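Side-chain contacts in outer membrane usher protein PapC (Escherichia coli, PDB 3L48), which is an outer-membrane pore involved in the export and assembly of pilus subunits, represented here by its C-terminal domain: residues A[12-15]-A[21-24]; A[28-31]-A[35-38]. One frame throughout, in Å; residues are numbered along the deposited sequence.

Contact 1. Residues A[12-15]-A[21-24]; sequences AILR and QPPF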
ATOM      1  N   ALA A  12      -1.789  -1.146  -6.751  1.00 16.40           N
ATOM      2  CA  ALA A  12      -1.023  -0.055  -6.158  1.00 17.65           C
ATOM      3  C   ALA A  12       0.430  -0.021  -6.617  1.00 20.50           C
ATOM      4  O   ALA A  12       1.154  -1.013  -6.513  1.00 20.91           O
ATOM      5  CB  ALA A  12      -1.097  -0.116  -4.636  1.00 16.50           C
ATOM      6  N   ILE A  13       0.844   1.130  -7.134  1.00 16.78           N
ATOM      7  CA  ILE A  13       2.245   1.365  -7.444  1.00 14.56           C
ATOM      8  C   ILE A  13       2.857   2.115  -6.267  1.00 15.73           C
ATOM      9  O   ILE A  13       2.611   3.307  -6.078  1.00 18.84           O
ATOM     10  CB  ILE A  13       2.416   2.180  -8.739  1.00 18.37           C
ATOM     11  CG1 ILE A  13       1.620   1.544  -9.884  1.00 21.26           C
ATOM     12  CG2 ILE A  13       3.894   2.297  -9.112  1.00 16.65           C
ATOM     13  CD1 ILE A  13       1.996   0.104 -10.163  1.00 20.54           C
ATOM     14  N   LEU A  14       3.639   1.404  -5.465  1.00 13.12           N
ATOM     15  CA  LEU A  14       4.194   1.963  -4.240  1.00 14.10           C
ATOM     16  C   LEU A  14       5.599   2.530  -4.431  1.00 14.94           C
ATOM     17  O   LEU A  14       6.488   1.854  -4.952  1.00 17.83           O
ATOM     18  CB  LEU A  14       4.240   0.894  -3.150  1.00 15.57           C
ATOM     19  CG  LEU A  14       2.938   0.199  -2.750  1.00 21.98           C
ATOM     20  CD1 LEU A  14       3.242  -1.007  -1.875  1.00 21.46           C
ATOM     21  CD2 LEU A  14       2.026   1.163  -2.025  1.00 26.94           C
ATOM     22  N   ARG A  15       5.793   3.775  -4.013  0.51 15.45           N
ATOM     23  CA  ARG A  15       7.124   4.370  -3.973  0.51 17.56           C
ATOM     24  C   ARG A  15       7.256   5.260  -2.744  0.51 17.87           C
ATOM     25  O   ARG A  15       6.322   5.979  -2.389  0.51 17.89           O
ATOM     26  CB  ARG A  15       7.419   5.175  -5.245  0.51 19.04           C
ATOM     27  CG  ARG A  15       7.341   4.368  -6.533  0.51 22.56           C
ATOM     28  CD  ARG A  15       8.215   4.974  -7.624  0.51 22.03           C
ATOM     29  NE  ARG A  15       9.632   4.702  -7.401  0.51 20.04           N
ATOM     30  CZ  ARG A  15      10.410   4.030  -8.243  0.51 16.72           C
ATOM     31  NH1 ARG A  15       9.918   3.563  -9.379  0.51 16.63           N
ATOM     32  NH2 ARG A  15      11.684   3.832  -7.949  0.51  8.83           N
ATOM     33  N   GLN A  21      11.693   1.804  -3.637  1.00 20.08           N
ATOM     34  CA  GLN A  21      10.569   0.875  -3.660  1.00 19.87           C
ATOM     35  C   GLN A  21      10.576  -0.019  -2.428  1.00 16.54           C
ATOM     36  O   GLN A  21      11.623  -0.541  -2.045  1.00 16.19           O
ATOM     37  CB  GLN A  21      10.635  -0.009  -4.907  1.00 19.41           C
ATOM     38  CG  GLN A  21      10.677   0.745  -6.219  1.00 24.24           C
ATOM     39  CD  GLN A  21      10.867  -0.169  -7.413  1.00 25.47           C
ATOM     40  OE1 GLN A  21      10.389   0.119  -8.511  1.00 28.69           O
ATOM     41  NE2 GLN A  21      11.562  -1.284  -7.203  1.00 21.67           N
ATOM     42  N   PRO A  22       9.404  -0.205  -1.803  1.00 16.88           N
ATOM     43  CA  PRO A  22       9.320  -1.196  -0.727  1.00 17.93           C
ATOM     44  C   PRO A  22       9.750  -2.550  -1.282  1.00 17.85           C
ATOM     45  O   PRO A  22       9.480  -2.838  -2.451  1.00 16.70           O
ATOM     46  CB  PRO A  22       7.830  -1.210  -0.369  1.00 19.94           C
ATOM     47  CG  PRO A  22       7.299   0.107  -0.864  1.00 24.52           C
ATOM     48  CD  PRO A  22       8.110   0.440  -2.082  1.00 19.58           C
ATOM     49  N   PRO A  23      10.419  -3.372  -0.463  1.00 21.27           N
ATOM     50  CA  PRO A  23      11.010  -4.620  -0.959  1.00 20.21           C
ATOM     51  C   PRO A  23       9.986  -5.707  -1.283  1.00 21.84           C
ATOM     52  O   PRO A  23       8.922  -5.783  -0.670  1.00 20.87           O
ATOM     53  CB  PRO A  23      11.906  -5.069   0.203  1.00 20.08           C
ATOM     54  CG  PRO A  23      11.269  -4.463   1.418  1.00 22.56           C
ATOM     55  CD  PRO A  23      10.716  -3.139   0.964  1.00 22.83           C
ATOM     56  N   PHE A  24      10.336  -6.530  -2.265  1.00 25.68           N
ATOM     57  CA  PHE A  24       9.618  -7.752  -2.601  1.00 22.83           C
ATOM     58  C   PHE A  24       9.325  -8.564  -1.340  1.00 22.06           C
ATOM     59  O   PHE A  24      10.244  -9.006  -0.651  1.00 21.78           O
ATOM     60  CB  PHE A  24      10.492  -8.565  -3.563  1.00 23.47           C
ATOM     61  CG  PHE A  24       9.855  -9.826  -4.074  1.00 24.64           C
ATOM     62  CD1 PHE A  24      10.110 -11.043  -3.463  1.00 26.25           C
ATOM     63  CD2 PHE A  24       9.032  -9.802  -5.188  1.00 25.88           C
ATOM     64  CE1 PHE A  24       9.540 -12.210  -3.942  1.00 27.90           C
ATOM     65  CE2 PHE A  24       8.457 -10.967  -5.671  1.00 26.07           C
ATOM     66  CZ  PHE A  24       8.715 -12.173  -5.045  1.00 24.02           C
TER

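Contact 2. Residues A[28-31]-A[35-38]; sequences VTSE and ELGM. With CO (cobalt (II) ion), chain F.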
ATOM      1  N   VAL A  28       1.207  -5.253   3.262  1.00 21.21           N
ATOM      2  CA  VAL A  28       0.424  -4.028   3.334  1.00 22.03           C
ATOM      3  C   VAL A  28      -0.804  -4.288   4.196  1.00 25.92           C
ATOM      4  O   VAL A  28      -1.583  -5.203   3.922  1.00 23.43           O
ATOM      5  CB  VAL A  28      -0.027  -3.566   1.939  1.00 20.62           C
ATOM      6  CG1 VAL A  28      -0.682  -2.198   2.024  1.00 19.15           C
ATOM      7  CG2 VAL A  28       1.158  -3.530   0.989  1.00 20.02           C
ATOM      8  N   THR A  29      -0.976  -3.486   5.239  1.00 26.16           N
ATOM      9  CA  THR A  29      -2.041  -3.724   6.204  1.00 28.12           C
ATOM     10  C   THR A  29      -2.938  -2.508   6.366  1.00 33.79           C
ATOM     11  O   THR A  29      -2.488  -1.366   6.246  1.00 32.01           O
ATOM     12  CB  THR A  29      -1.475  -4.112   7.583  1.00 30.33           C
ATOM     13  OG1 THR A  29      -0.570  -3.098   8.028  1.00 27.30           O
ATOM     14  CG2 THR A  29      -0.737  -5.443   7.504  1.00 32.31           C
ATOM     15  N   SER A  30      -4.212  -2.766   6.642  1.00 37.80           N
ATOM     16  CA  SER A  30      -5.196  -1.707   6.832  1.00 40.05           C
ATOM     17  C   SER A  30      -5.071  -1.107   8.225  1.00 43.57           C
ATOM     18  O   SER A  30      -4.358  -1.639   9.078  1.00 42.11           O
ATOM     19  CB  SER A  30      -6.611  -2.254   6.632  1.00 38.83           C
ATOM     20  OG  SER A  30      -6.923  -3.219   7.623  1.00 39.07           O
ATOM     21  N   GLU A  31      -5.763   0.006   8.447  1.00 50.79           N
ATOM     22  CA  GLU A  31      -5.815   0.614   9.770  1.00 59.03           C
ATOM     23  C   GLU A  31      -6.216  -0.449  10.783  1.00 63.33           C
ATOM     24  O   GLU A  31      -5.663  -0.521  11.882  1.00 64.61           O
ATOM     25  CB  GLU A  31      -6.832   1.755   9.799  1.00 62.86           C
ATOM     26  CG  GLU A  31      -6.599   2.840   8.761  1.00 64.34           C
ATOM     27  CD  GLU A  31      -7.662   3.923   8.807  1.00 65.29           C
ATOM     28  OE1 GLU A  31      -8.819   3.608   9.160  1.00 70.15           O
ATOM     29  OE2 GLU A  31      -7.343   5.086   8.483  1.00 60.29           O
ATOM     30  N   GLU A  35      -4.297  -7.775   6.579  1.00 33.04           N
ATOM     31  CA  GLU A  35      -3.363  -7.832   5.463  1.00 33.81           C
ATOM     32  C   GLU A  35      -4.096  -7.867   4.129  1.00 34.79           C
ATOM     33  O   GLU A  35      -4.715  -8.870   3.768  1.00 36.10           O
ATOM     34  CB  GLU A  35      -2.431  -9.031   5.610  1.00 37.23           C
ATOM     35  CG  GLU A  35      -1.478  -8.863   6.768  1.00 43.92           C
ATOM     36  CD  GLU A  35      -0.668 -10.100   7.063  1.00 47.69           C
ATOM     37  OE1 GLU A  35       0.032 -10.092   8.096  1.00 49.90           O
ATOM     38  OE2 GLU A  35      -0.735 -11.068   6.275  1.00 44.12           O
ATOM     39  N   LEU A  36      -4.020  -6.756   3.405  1.00 29.33           N
ATOM     40  CA  LEU A  36      -4.776  -6.579   2.173  1.00 25.57           C
ATOM     41  C   LEU A  36      -3.989  -7.041   0.953  1.00 24.22           C
ATOM     42  O   LEU A  36      -4.545  -7.226  -0.127  1.00 20.55           O
ATOM     43  CB  LEU A  36      -5.178  -5.111   2.021  1.00 23.62           C
ATOM     44  CG  LEU A  36      -5.773  -4.495   3.291  1.00 24.69           C
ATOM     45  CD1 LEU A  36      -6.256  -3.078   3.036  1.00 25.48           C
ATOM     46  CD2 LEU A  36      -6.911  -5.357   3.814  1.00 27.69           C
ATOM     47  N   GLY A  37      -2.687  -7.225   1.125  1.00 24.83           N
ATOM     48  CA  GLY A  37      -1.850  -7.657   0.026  1.00 25.05           C
ATOM     49  C   GLY A  37      -0.372  -7.647   0.358  1.00 22.42           C
ATOM     50  O   GLY A  37       0.037  -7.216   1.433  1.00 23.25           O
ATOM     51  N   MET A  38       0.426  -8.130  -0.586  1.00 20.14           N
ATOM     52  CA  MET A  38       1.866  -8.220  -0.424  1.00 23.97           C
ATOM     53  C   MET A  38       2.541  -7.543  -1.606  1.00 24.78           C
ATOM     54  O   MET A  38       2.040  -7.600  -2.728  1.00 21.26           O
ATOM     55  CB  MET A  38       2.288  -9.686  -0.363  1.00 27.92           C
ATOM     56  CG  MET A  38       1.532 -10.493   0.667  1.00 33.55           C
ATOM     57  SD  MET A  38       2.119 -10.146   2.325  1.00 33.54           S
ATOM     58  CE  MET A  38       3.711 -10.971   2.257  1.00 27.61           C
TER
HETATM   59 CO    CO F   2       1.032 -11.749   8.681  1.00 46.05          CO

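Contact 1. Residues A[12-15]-A[21-24]
Arg15 and Gln21 meet across the neck of the turn that follows strand 10-16, with Gln21 CG over one face of the Arg15 guanidinium. The CB of Arg15 points away from 21-24, and its first carbons meet nothing there. The chain bends at CG-CD (chi3 75°), which swings the guanidinium back over Gln21. CZ reaches Gln21 CG at 3.9 Å, and NH2 of Arg15 approaches that same CG at 3.7 Å. The carbon lies above the guanidinium plane, displaced toward its rim, while the Gln21 amide plane is turned 44° from it. This is a contact of a cation's face with an aliphatic chain; NH2 makes its hydrogen bond with the carbonyl of Gly19 within the turn. Arg15 was modelled in two conformers, and this account holds for one. An alanine here would strip the CG methylene from this face and is likely to open a gap over the guanidinium, leaving it held mainly by its hydrogen bonding within the turn. Deeper in, Pro22 CG packs on Leu14 CB at 3.9 Å, and Pro22 CD sits 3.6 Å from Leu14 O. Leu14 also touches Val39, Ala45 and Leu82, and Pro22 touches Trp60. The pair thus brings the loop against strand 10-16, the middle strand of a mixed sheet between strands 44-47 and 78-84.

Contact 2. Residues A[28-31]-A[35-38]
Val28 joins strand 35-38 by two backbone hydrogen bonds. Its N donates to Gly37 O (2.9 Å, 158° at the hydrogen), and its O accepts from Leu36 N (2.9 Å). The same oxygen receives a CA-H...O contact from Glu35 at 3.5 Å, so two donors converge on it. Val28 and Gly37 form a hydrogen-bonded antiparallel pair, but Thr29 faces Glu35; the one-residue shift makes a beta bulge with Leu36 as the extra residue.

Apolar contacts follow this register. Thr29 and Glu35 run side by side, with Thr29 CG2 3.6 Å from Glu35 CG. At chi1 56° the threonine places CG2 anti to its carbonyl carbon, beside the glutamate, while OG1 bonds to Ser57 and Asn59. From the bulge itself, Leu36 reaches toward the turn and its CD1 packs on Ser30 CB at 3.7 Å, and Ser30 OG bonds to Arg34 N within the turn.

The metal contact is at the tip of Glu35, where OE1 binds a cobalt ion at 2.0 Å; with OE2 3.1 Å away, the carboxylate is monodentate. The whole is a bulged beta hairpin at the edge of a four-stranded antiparallel sheet, part of the Ig-like, Greek-key fold of this domain.

Overall arrangement
From the N terminus, strand 10-16 leads into contact 1, which closes the short turn 17-20 and brings the outgoing loop back against the strand. The chain then crosses to the other sheet and enters strand 27-29, where contact 2 closes the hairpin turn 32-34. The two follow in series, neither nested nor crossed, with centres about 13 Å apart. Contact 1 ties a loop to the three-stranded mixed sheet, whereas contact 2 lies within the four-stranded antiparallel one. After contact 2 the chain returns to strand 44-47, which pairs with strand 10-16, and the Cys66-Cys84 disulfide later links strands 64-69 and 78-84, one from each sheet.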